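Side-chain contacts in NDP-N-acetyl-D-galactosaminuronic acid dehydrogenase (Methanosarcina mazei Go1, PDB 3G79), which probably oxidises UDP-N-acetyl-alpha-D-mannosamine to the matching uronic acid, reducing two molecules of NAD(+) for each sugar: residues K13-I18 with P139-V144; K19-L24 with V35-A40; G82-V85 with K89-C92; H195-G200 with E212-V217. One frame throughout, in Å; residues are numbered along the deposited sequence.

Contact 1: K13-I18 with P139-V144; sequences KERGPI and PGMLVV
Arg15, in the last turn of helix 7-15, reaches across to the backbone of Pro139 and Gly140 and the thioether chain of Met141, just ahead of strand 142-145. Its CB already points at the other segment, and CG lies anti to the backbone N (chi1 -167°), which carries the chain outward from the helix; a bend at chi2 then turns it along the turn at Gly140. CD passes over that turn, 3.8 Å from Gly140 O. A CB built on Gly140 would come within 3.3 Å of Arg15 CD, and the residue's positive phi already calls for glycine. NE has a weak, long ion pair with Asp103. At the tip, the guanidinium presents an edge to Pro139 O, with NH1 2.7 Å from Pro139 O; the N-H...O angle of only 115° makes this a weak, strongly bent hydrogen bond. Over one face sits Met141 CG, 3.5 Å above the plane and offset toward the rim, and Met141 SD is 4.1 Å from Arg15 NH2. With a leucine here the guanidinium is gone, and Pro139 O would probably lose this donor, Asp103 its distant positive mate and Met141 CG the flat surface it lies against. Leu142 meanwhile joins strand 104-107 through backbone bonds. Chemically, the contact rests on one long cationic chain whose flat end lies against an apolar methylene while its rim meets a carbonyl; the one polar bond across the contact is weak and bent, so packing of the arginine chain probably matters alongside it.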
loop_
_atom_site.group_PDB
_atom_site.type_symbol
_atom_site.label_atom_id
_atom_site.label_comp_id
_atom_site.label_asym_id
_atom_site.label_seq_id
_atom_site.Cartn_x
_atom_site.Cartn_y
_atom_site.Cartn_z
ATOM N N LYS A 13 4.666 39.222 16.557
ATOM C CA LYS A 13 6.016 39.589 17.022
ATOM C C LYS A 13 5.896 40.505 18.233
ATOM O O LYS A 13 6.688 40.401 19.156
ATOM C CB LYS A 13 6.922 40.196 15.922
ATOM C CG LYS A 13 7.742 39.137 15.060
ATOM C CD LYS A 13 8.753 38.169 15.840
ATOM C CE LYS A 13 9.463 37.160 14.884
ATOM N NZ LYS A 13 9.645 35.734 15.387
ATOM N N GLU A 14 4.896 41.381 18.211
ATOM C CA GLU A 14 4.593 42.280 19.313
ATOM C C GLU A 14 4.104 41.583 20.626
ATOM O O GLU A 14 4.368 42.093 21.721
ATOM C CB GLU A 14 3.624 43.367 18.812
ATOM C CG GLU A 14 2.534 43.804 19.781
ATOM C CD GLU A 14 1.460 44.683 19.123
ATOM O OE1 GLU A 14 0.414 44.917 19.785
ATOM O OE2 GLU A 14 1.672 45.134 17.965
ATOM N N ARG A 15 3.419 40.429 20.507
ATOM C CA ARG A 15 2.951 39.636 21.675
ATOM C C ARG A 15 4.148 38.896 22.263
ATOM O O ARG A 15 4.194 38.607 23.439
ATOM C CB ARG A 15 1.790 38.674 21.285
ATOM C CG ARG A 15 0.957 37.977 22.434
ATOM C CD ARG A 15 -0.670 38.103 22.294
ATOM N NE ARG A 15 -1.458 37.749 23.521
ATOM C CZ ARG A 15 -2.705 38.142 23.768
ATOM N NH1 ARG A 15 -3.318 38.932 22.905
ATOM N NH2 ARG A 15 -3.356 37.759 24.888
ATOM N N GLY A 16 5.139 38.611 21.431
ATOM C CA GLY A 16 6.323 37.895 21.879
ATOM C C GLY A 16 6.108 36.389 21.951
ATOM O O GLY A 16 5.064 35.891 21.555
ATOM N N PRO A 17 7.105 35.656 22.464
ATOM C CA PRO A 17 6.969 34.210 22.600
ATOM C C PRO A 17 5.795 33.772 23.503
ATOM O O PRO A 17 5.460 34.475 24.462
ATOM C CB PRO A 17 8.308 33.788 23.220
ATOM C CG PRO A 17 8.947 35.064 23.701
ATOM C CD PRO A 17 8.458 36.123 22.801
ATOM N N ILE A 18 5.204 32.607 23.184
ATOM C CA ILE A 18 4.081 32.035 23.905
ATOM C C ILE A 18 4.512 31.781 25.324
ATOM O O ILE A 18 5.545 31.158 25.558
ATOM C CB ILE A 18 3.682 30.711 23.296
ATOM C CG1 ILE A 18 2.999 30.921 21.954
ATOM C CG2 ILE A 18 2.731 29.971 24.178
ATOM C CD1 ILE A 18 2.919 29.657 21.139
ATOM N N PRO A 139 -6.899 39.899 20.125
ATOM C CA PRO A 139 -5.946 40.033 19.016
ATOM C C PRO A 139 -4.595 39.411 19.326
ATOM O O PRO A 139 -4.074 39.616 20.425
ATOM C CB PRO A 139 -5.762 41.550 18.919
ATOM C CG PRO A 139 -7.086 42.116 19.420
ATOM C CD PRO A 139 -7.626 41.162 20.414
ATOM N N GLY A 140 -4.019 38.691 18.367
ATOM C CA GLY A 140 -2.729 38.055 18.571
ATOM C C GLY A 140 -2.704 36.705 19.286
ATOM O O GLY A 140 -1.698 36.012 19.296
ATOM N N MET A 141 -3.808 36.333 19.900
ATOM C CA MET A 141 -3.921 34.998 20.454
ATOM C C MET A 141 -3.792 33.916 19.367
ATOM O O MET A 141 -4.147 34.152 18.196
ATOM C CB MET A 141 -5.285 34.871 21.125
ATOM C CG MET A 141 -5.472 35.877 22.263
ATOM S SD MET A 141 -6.367 35.195 23.660
ATOM C CE MET A 141 -8.008 35.216 23.064
ATOM N N LEU A 142 -3.321 32.733 19.752
ATOM C CA LEU A 142 -3.372 31.565 18.860
ATOM C C LEU A 142 -4.395 30.526 19.368
ATOM O O LEU A 142 -4.370 30.160 20.533
ATOM C CB LEU A 142 -1.991 30.906 18.653
ATOM C CG LEU A 142 -2.055 29.452 18.138
ATOM C CD1 LEU A 142 -2.108 29.443 16.607
ATOM C CD2 LEU A 142 -0.852 28.556 18.629
ATOM N N VAL A 143 -5.256 30.051 18.468
ATOM C CA VAL A 143 -6.228 29.030 18.792
ATOM C C VAL A 143 -5.859 27.776 18.043
ATOM O O VAL A 143 -5.538 27.814 16.837
ATOM C CB VAL A 143 -7.674 29.503 18.398
ATOM C CG1 VAL A 143 -8.698 28.483 18.752
ATOM C CG2 VAL A 143 -8.025 30.818 19.093
ATOM N N VAL A 144 -5.881 26.655 18.741
ATOM C CA VAL A 144 -5.598 25.375 18.107
ATOM C C VAL A 144 -6.693 24.324 18.322
ATOM O O VAL A 144 -7.025 23.974 19.452
ATOM C CB VAL A 144 -4.257 24.738 18.585
ATOM C CG1 VAL A 144 -3.872 23.574 17.660
ATOM C CG2 VAL A 144 -3.155 25.748 18.563
#

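Contact 2: K19-L24 with V35-A40; sequences KKIGVL and VLFADA
The ring of Phe37 is met at its edge, in plane, by a methyl of Val23: CG2 of Val23 lies 4.0 Å from both CD2 and CE2 of Phe37. Ile21 approaches the same ring obliquely, CG2 of Ile21 coming to 3.7 Å from Phe37 CD2. The other branch of the isoleucine takes part more loosely, with Ile21 CD1 at 4.1 Å from Phe37 CG, so that two methyls of one residue touch neighbouring parts of the ring. Both aliphatic chains cross the phenylalanine at about a right angle. Strand 20-24 and helix 30-39 are the first two elements of a beta-alpha-beta unit completed by strand 45-49, and the glycine-rich turn between them fits the GxGxxG pattern of a Rossmann NAD-binding domain. Ile21 and Val23 stand two residues apart on the strand, both with CB directed at the helix, and this spacing lets them share one ring. The first torsion of Phe37 turns its ring to the strand, where both residues meet its CD2 side: CG lies beside the backbone N and anti to the carbonyl carbon (chi1 -74°). For Ile21, chi1 of -66° leaves CG2 anti to the backbone N and CG1 beside it, which brings both CG2 and CD1 within touch of the ring. All three residues are buried. Leu213 of helix 204-214 packs on both Ile21 and Phe37, while Val46 of strand 45-49 and Val217 also touch the phenylalanine.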
loop_
_atom_site.group_PDB
_atom_site.type_symbol
_atom_site.label_atom_id
_atom_site.label_comp_id
_atom_site.label_asym_id
_atom_site.label_seq_id
_atom_site.Cartn_x
_atom_site.Cartn_y
_atom_site.Cartn_z
ATOM N N LYS A 19 3.729 32.269 26.277
ATOM C CA LYS A 19 4.057 32.099 27.679
ATOM C C LYS A 19 2.881 31.600 28.486
ATOM O O LYS A 19 3.073 30.929 29.505
ATOM C CB LYS A 19 4.531 33.432 28.289
ATOM C CG LYS A 19 5.959 33.804 27.962
ATOM C CD LYS A 19 6.967 32.964 28.699
ATOM C CE LYS A 19 8.325 33.107 28.059
ATOM N NZ LYS A 19 9.300 32.036 28.455
ATOM N N LYS A 20 1.671 31.982 28.085
ATOM C CA LYS A 20 0.496 31.538 28.821
ATOM C C LYS A 20 -0.393 30.798 27.860
ATOM O O LYS A 20 -0.786 31.336 26.826
ATOM C CB LYS A 20 -0.291 32.696 29.495
ATOM C CG LYS A 20 0.499 33.487 30.562
ATOM C CD LYS A 20 -0.346 33.825 31.815
ATOM C CE LYS A 20 0.208 35.078 32.517
ATOM N NZ LYS A 20 0.039 36.282 31.627
ATOM N N ILE A 21 -0.751 29.586 28.251
ATOM C CA ILE A 21 -1.439 28.639 27.402
ATOM C C ILE A 21 -2.716 28.207 28.107
ATOM O O ILE A 21 -2.763 28.164 29.305
ATOM C CB ILE A 21 -0.511 27.413 27.139
ATOM C CG1 ILE A 21 0.702 27.874 26.325
ATOM C CG2 ILE A 21 -1.251 26.271 26.434
ATOM C CD1 ILE A 21 1.761 26.794 26.139
ATOM N N GLY A 22 -3.745 27.872 27.361
ATOM C CA GLY A 22 -4.981 27.415 27.976
ATOM C C GLY A 22 -5.347 26.121 27.301
ATOM O O GLY A 22 -5.098 25.961 26.106
ATOM N N VAL A 23 -5.864 25.166 28.069
ATOM C CA VAL A 23 -6.479 23.985 27.433
ATOM C C VAL A 23 -7.938 23.847 27.834
ATOM O O VAL A 23 -8.279 23.974 29.022
ATOM C CB VAL A 23 -5.699 22.720 27.727
ATOM C CG1 VAL A 23 -6.334 21.557 27.058
ATOM C CG2 VAL A 23 -4.263 22.879 27.223
ATOM N N LEU A 24 -8.793 23.666 26.839
ATOM C CA LEU A 24 -10.203 23.408 27.078
ATOM C C LEU A 24 -10.460 21.943 26.822
ATOM O O LEU A 24 -10.103 21.425 25.740
ATOM C CB LEU A 24 -11.088 24.211 26.127
ATOM C CG LEU A 24 -11.535 25.627 26.444
ATOM C CD1 LEU A 24 -10.489 26.591 26.028
ATOM C CD2 LEU A 24 -12.811 25.910 25.706
ATOM N N VAL A 35 -0.875 19.412 30.749
ATOM C CA VAL A 35 0.011 19.219 31.870
ATOM C C VAL A 35 1.441 19.032 31.354
ATOM O O VAL A 35 2.412 19.365 32.045
ATOM C CB VAL A 35 -0.594 18.109 32.755
ATOM C CG1 VAL A 35 0.403 17.144 33.236
ATOM C CG2 VAL A 35 -1.465 18.729 33.870
ATOM N N LEU A 36 1.551 18.584 30.099
ATOM C CA LEU A 36 2.822 18.537 29.412
ATOM C C LEU A 36 3.304 19.961 29.090
ATOM O O LEU A 36 4.478 20.295 29.332
ATOM C CB LEU A 36 2.680 17.707 28.134
ATOM C CG LEU A 36 3.186 16.270 27.982
ATOM C CD1 LEU A 36 3.737 15.678 29.244
ATOM C CD2 LEU A 36 2.092 15.391 27.430
ATOM N N PHE A 37 2.395 20.800 28.579
ATOM C CA PHE A 37 2.698 22.211 28.343
ATOM C C PHE A 37 3.217 22.858 29.629
ATOM O O PHE A 37 4.217 23.563 29.598
ATOM C CB PHE A 37 1.448 22.994 27.933
ATOM C CG PHE A 37 0.959 22.741 26.528
ATOM C CD1 PHE A 37 1.849 22.670 25.448
ATOM C CD2 PHE A 37 -0.424 22.655 26.282
ATOM C CE1 PHE A 37 1.361 22.459 24.142
ATOM C CE2 PHE A 37 -0.922 22.463 24.992
ATOM C CZ PHE A 37 -0.026 22.343 23.915
ATOM N N ALA A 38 2.547 22.613 30.759
ATOM C CA ALA A 38 2.904 23.308 31.986
ATOM C C ALA A 38 4.286 22.854 32.529
ATOM O O ALA A 38 4.996 23.621 33.176
ATOM C CB ALA A 38 1.770 23.190 33.058
ATOM N N ASP A 39 4.681 21.620 32.216
ATOM C CA ASP A 39 5.997 21.109 32.633
ATOM C C ASP A 39 7.136 21.642 31.754
ATOM O O ASP A 39 8.282 21.584 32.139
ATOM C CB ASP A 39 6.023 19.562 32.627
ATOM C CG ASP A 39 7.261 19.002 33.312
ATOM O OD1 ASP A 39 7.913 18.086 32.726
ATOM O OD2 ASP A 39 7.598 19.510 34.428
ATOM N N ALA A 40 6.823 22.139 30.558
ATOM C CA ALA A 40 7.863 22.599 29.686
ATOM C C ALA A 40 8.431 23.869 30.284
ATOM O O ALA A 40 7.711 24.834 30.448
ATOM C CB ALA A 40 7.317 22.835 28.283
#

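Contact 3: G82-V85 with K89-C92; sequences GKVV and KFEC
Val84 and Lys89 are joined by the one hydrogen bond of this contact. Lys89 N donates to Val84 O over 2.9 Å, and the N-H...O angle of 162° shows it to be nearly straight. The acceptor belongs to the last turns of helix 77-86, and the donor lies five residues further on, directly before strand 90-93.

The apolar contacts gather round Phe90. Its ring meets Val85 at an edge: Val85 CG2 lies in the ring plane, 3.7 Å from Phe90 CD2. Val84 also borders this ring from an oblique direction, but its methyl is modelled too close to Phe90 CB for detail there to be trusted. Ala34 and Ala38 of helix 30-39, together with Leu63, add to the apolar surroundings of Phe90.

Charged ends are paired outside the two segments. Lys89 NZ is hydrogen-bonded to Ala40 O, with weaker bonds to Ala38 O and Phe43 O, and Lys83 forms a salt bridge with Asp39, so both lysines reach the end of helix 30-39.

The bond from Lys89 N back to Val84 O spans five residues, as the 6→1 bond of a Schellman motif does, although this bond alone does not establish that motif. It spans the turn from helix 77-86 into strand 90-93, the outermost strand at one side of the Rossmann-type NAD-binding sheet.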
loop_
_atom_site.group_PDB
_atom_site.type_symbol
_atom_site.label_atom_id
_atom_site.label_comp_id
_atom_site.label_asym_id
_atom_site.label_seq_id
_atom_site.Cartn_x
_atom_site.Cartn_y
_atom_site.Cartn_z
ATOM N N GLY A 82 0.945 16.450 39.771
ATOM C CA GLY A 82 1.438 16.827 41.103
ATOM C C GLY A 82 2.572 17.831 41.033
ATOM O O GLY A 82 2.609 18.800 41.799
ATOM N N LYS A 83 3.453 17.612 40.062
ATOM C CA LYS A 83 4.709 18.330 39.922
ATOM C C LYS A 83 4.398 19.735 39.455
ATOM O O LYS A 83 4.826 20.723 40.067
ATOM C CB LYS A 83 5.600 17.589 38.892
ATOM C CG LYS A 83 6.837 18.327 38.378
ATOM C CD LYS A 83 7.532 17.444 37.309
ATOM C CE LYS A 83 9.007 17.866 37.032
ATOM N NZ LYS A 83 9.254 19.164 36.268
ATOM N N VAL A 84 3.615 19.790 38.384
ATOM C CA VAL A 84 3.188 21.005 37.724
ATOM C C VAL A 84 2.303 21.889 38.651
ATOM O O VAL A 84 2.480 23.126 38.741
ATOM C CB VAL A 84 2.518 20.544 36.381
ATOM C CG1 VAL A 84 1.072 20.920 36.273
ATOM C CG2 VAL A 84 3.338 20.942 35.159
ATOM N N VAL A 85 1.380 21.245 39.376
ATOM C CA VAL A 85 0.545 21.942 40.345
ATOM C C VAL A 85 1.432 22.473 41.480
ATOM O O VAL A 85 1.337 23.651 41.869
ATOM C CB VAL A 85 -0.610 21.039 40.846
ATOM C CG1 VAL A 85 -1.335 21.648 42.047
ATOM C CG2 VAL A 85 -1.584 20.767 39.712
ATOM N N LYS A 89 2.455 25.936 38.013
ATOM C CA LYS A 89 2.408 26.158 36.554
ATOM C C LYS A 89 1.091 25.678 35.890
ATOM O O LYS A 89 0.890 25.796 34.655
ATOM C CB LYS A 89 3.603 25.480 35.862
ATOM C CG LYS A 89 4.936 26.124 36.192
ATOM C CD LYS A 89 6.026 25.489 35.431
ATOM C CE LYS A 89 6.205 26.169 34.097
ATOM N NZ LYS A 89 7.151 25.384 33.244
ATOM N N PHE A 90 0.221 25.102 36.701
ATOM C CA PHE A 90 -1.034 24.610 36.196
ATOM C C PHE A 90 -2.151 24.813 37.213
ATOM O O PHE A 90 -1.946 24.673 38.414
ATOM C CB PHE A 90 -0.912 23.146 35.812
ATOM C CG PHE A 90 -2.213 22.517 35.433
ATOM C CD1 PHE A 90 -2.809 22.787 34.203
ATOM C CD2 PHE A 90 -2.874 21.670 36.312
ATOM C CE1 PHE A 90 -4.009 22.222 33.855
ATOM C CE2 PHE A 90 -4.097 21.084 35.938
ATOM C CZ PHE A 90 -4.648 21.375 34.712
ATOM N N GLU A 91 -3.323 25.151 36.700
ATOM C CA GLU A 91 -4.497 25.415 37.511
ATOM C C GLU A 91 -5.710 25.132 36.648
ATOM O O GLU A 91 -5.718 25.463 35.461
ATOM C CB GLU A 91 -4.523 26.877 37.951
ATOM C CG GLU A 91 -5.697 27.227 38.850
ATOM C CD GLU A 91 -5.912 28.727 38.987
ATOM O OE1 GLU A 91 -6.979 29.126 39.544
ATOM O OE2 GLU A 91 -5.022 29.492 38.523
ATOM N N CYS A 92 -6.713 24.501 37.247
ATOM C CA CYS A 92 -7.991 24.263 36.602
ATOM C C CYS A 92 -8.995 25.298 37.116
ATOM O O CYS A 92 -9.096 25.550 38.324
ATOM C CB CYS A 92 -8.455 22.840 36.904
ATOM S SG CYS A 92 -9.838 22.198 35.932
#

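Contact 4: H195-G200 with E212-V217; sequences HDRIVG and ELYSPV
Arg197 and Tyr214 meet within the beta-alpha-beta unit formed by strand 197-201, helix 204-214 and strand 223-227. One face of the Arg197 guanidinium is covered by the ring rim: Arg197 NH1 lies 3.3 Å from Tyr214 CE1, with Tyr214 CD1 over that face. The planes are 58° apart, which rules out a parallel stack. CG of Arg197 is anti to the backbone N (chi1 -172°), and the bend at chi2 swings the chain onto the tyrosine. Two residues along the strand, Val199 also directs its CB at the helix, and its CG2 comes obliquely to the ring, 3.9 Å from Tyr214 CD2.

The second shell fixes both polar ends. Glu146 OE2 forms a salt bridge with Arg197 NH2 and a hydrogen bond with Tyr214 OH, while Arg197 NE and NH2 also bond to the carbonyls of Pro180 and Ala179. A phenylalanine here lacks the hydroxyl, and Glu146 would probably lose a hydrogen-bond partner of its carboxylate, leaving Arg197 to hold it from this contact. Farther out, Ile198, next along the strand, packs on Gly269 of the second subunit. Within the helix itself, Leu213 CG stands 4.1 Å above one face of the Tyr214 ring, offset toward its rim.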
loop_
_atom_site.group_PDB
_atom_site.type_symbol
_atom_site.label_atom_id
_atom_site.label_comp_id
_atom_site.label_asym_id
_atom_site.label_seq_id
_atom_site.Cartn_x
_atom_site.Cartn_y
_atom_site.Cartn_z
ATOM N N HIS A 195 5.399 10.562 19.275
ATOM C CA HIS A 195 4.739 10.648 17.994
ATOM C C HIS A 195 5.010 12.005 17.321
ATOM O O HIS A 195 4.866 13.055 17.944
ATOM C CB HIS A 195 3.239 10.454 18.196
ATOM C CG HIS A 195 2.825 9.040 18.496
ATOM N ND1 HIS A 195 3.728 8.020 18.765
ATOM C CD2 HIS A 195 1.591 8.477 18.565
ATOM C CE1 HIS A 195 3.066 6.893 18.972
ATOM N NE2 HIS A 195 1.772 7.142 18.861
ATOM N N ASP A 196 5.421 11.986 16.059
ATOM C CA ASP A 196 5.499 13.204 15.265
ATOM C C ASP A 196 4.140 13.825 15.319
ATOM O O ASP A 196 3.156 13.122 15.454
ATOM C CB ASP A 196 5.859 12.898 13.813
ATOM C CG ASP A 196 7.299 12.430 13.649
ATOM O OD1 ASP A 196 7.565 11.743 12.654
ATOM O OD2 ASP A 196 8.164 12.733 14.504
ATOM N N ARG A 197 4.081 15.149 15.263
ATOM C CA ARG A 197 2.853 15.886 15.536
ATOM C C ARG A 197 2.520 16.709 14.304
ATOM O O ARG A 197 3.297 17.594 13.903
ATOM C CB ARG A 197 3.080 16.784 16.759
ATOM C CG ARG A 197 1.849 17.526 17.353
ATOM C CD ARG A 197 0.864 16.508 17.890
ATOM N NE ARG A 197 -0.421 17.121 18.150
ATOM C CZ ARG A 197 -0.801 17.647 19.317
ATOM N NH1 ARG A 197 0.007 17.602 20.353
ATOM N NH2 ARG A 197 -1.998 18.222 19.437
ATOM N N ILE A 198 1.392 16.400 13.672
ATOM C CA ILE A 198 0.946 17.186 12.506
ATOM C C ILE A 198 0.419 18.554 13.018
ATOM O O ILE A 198 -0.423 18.620 13.942
ATOM C CB ILE A 198 -0.193 16.458 11.790
ATOM C CG1 ILE A 198 0.151 14.983 11.515
ATOM C CG2 ILE A 198 -0.705 17.229 10.610
ATOM C CD1 ILE A 198 1.402 14.695 10.746
ATOM N N VAL A 199 0.930 19.646 12.459
ATOM C CA VAL A 199 0.474 20.964 12.920
ATOM C C VAL A 199 0.235 21.755 11.680
ATOM O O VAL A 199 1.175 21.982 10.908
ATOM C CB VAL A 199 1.512 21.668 13.839
ATOM C CG1 VAL A 199 1.130 23.134 14.132
ATOM C CG2 VAL A 199 1.647 20.917 15.144
ATOM N N GLY A 200 -1.008 22.161 11.465
ATOM C CA GLY A 200 -1.354 22.888 10.254
ATOM C C GLY A 200 -2.089 24.172 10.532
ATOM O O GLY A 200 -3.148 24.162 11.197
ATOM N N GLU A 212 5.715 26.618 17.489
ATOM C CA GLU A 212 6.278 27.109 18.747
ATOM C C GLU A 212 5.552 26.564 19.981
ATOM O O GLU A 212 6.165 26.381 21.057
ATOM C CB GLU A 212 6.250 28.632 18.780
ATOM C CG GLU A 212 6.848 29.302 17.544
ATOM C CD GLU A 212 6.704 30.825 17.556
ATOM O OE1 GLU A 212 6.296 31.412 18.593
ATOM O OE2 GLU A 212 6.984 31.437 16.498
ATOM N N LEU A 213 4.251 26.309 19.823
ATOM C CA LEU A 213 3.438 25.836 20.920
ATOM C C LEU A 213 3.784 24.389 21.162
ATOM O O LEU A 213 3.824 23.948 22.289
ATOM C CB LEU A 213 1.947 25.993 20.591
ATOM C CG LEU A 213 0.956 25.529 21.625
ATOM C CD1 LEU A 213 1.219 26.222 22.964
ATOM C CD2 LEU A 213 -0.509 25.725 21.149
ATOM N N TYR A 214 4.069 23.653 20.092
ATOM C CA TYR A 214 4.284 22.197 20.238
ATOM C C TYR A 214 5.725 21.658 20.272
ATOM O O TYR A 214 5.928 20.549 20.729
ATOM C CB TYR A 214 3.441 21.407 19.214
ATOM C CG TYR A 214 1.951 21.551 19.467
ATOM C CD1 TYR A 214 1.308 20.789 20.466
ATOM C CD2 TYR A 214 1.185 22.440 18.733
ATOM C CE1 TYR A 214 -0.054 20.929 20.717
ATOM C CE2 TYR A 214 -0.182 22.571 18.986
ATOM C CZ TYR A 214 -0.790 21.816 19.975
ATOM O OH TYR A 214 -2.159 21.983 20.241
ATOM N N SER A 215 6.702 22.400 19.779
ATOM C CA SER A 215 8.086 21.921 19.801
ATOM C C SER A 215 8.574 21.600 21.221
ATOM O O SER A 215 9.221 20.575 21.406
ATOM C CB SER A 215 9.053 22.894 19.094
ATOM O OG SER A 215 9.032 22.691 17.682
ATOM N N PRO A 216 8.241 22.438 22.234
ATOM C CA PRO A 216 8.856 22.159 23.533
ATOM C C PRO A 216 8.396 20.903 24.288
ATOM O O PRO A 216 9.102 20.451 25.175
ATOM C CB PRO A 216 8.576 23.421 24.346
ATOM C CG PRO A 216 8.408 24.470 23.342
ATOM C CD PRO A 216 7.727 23.810 22.172
ATOM N N VAL A 217 7.251 20.331 23.976
ATOM C CA VAL A 217 6.872 19.090 24.670
ATOM C C VAL A 217 7.355 17.850 23.915
ATOM O O VAL A 217 7.356 16.738 24.445
ATOM C CB VAL A 217 5.334 19.005 24.911
ATOM C CG1 VAL A 217 4.783 20.362 25.413
ATOM C CG2 VAL A 217 4.599 18.566 23.649
#

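From the N terminus, helix 7-15 leads into contact 1, which closes a long loop by returning to the start of strand 142-145. Contacts 2 and 3 are nested inside it, one after the other: the first closes the short loop from strand 20-24 to helix 30-39, the second the turn from helix 77-86 to strand 90-93. Contact 4 follows in series, closing the short loop between strand 197-201 and helix 204-214, and no loops cross. All four reach the same eight-stranded sheet. Asp39 and Lys83 join contacts 2 and 3 by a salt bridge. Leu213 of contact 4 touches Ile18, Leu142 and Val144 of contact 1 and Ile21 and Phe37 of contact 2, and Tyr214 also reaches both. Contacts 3 and 4 do not touch.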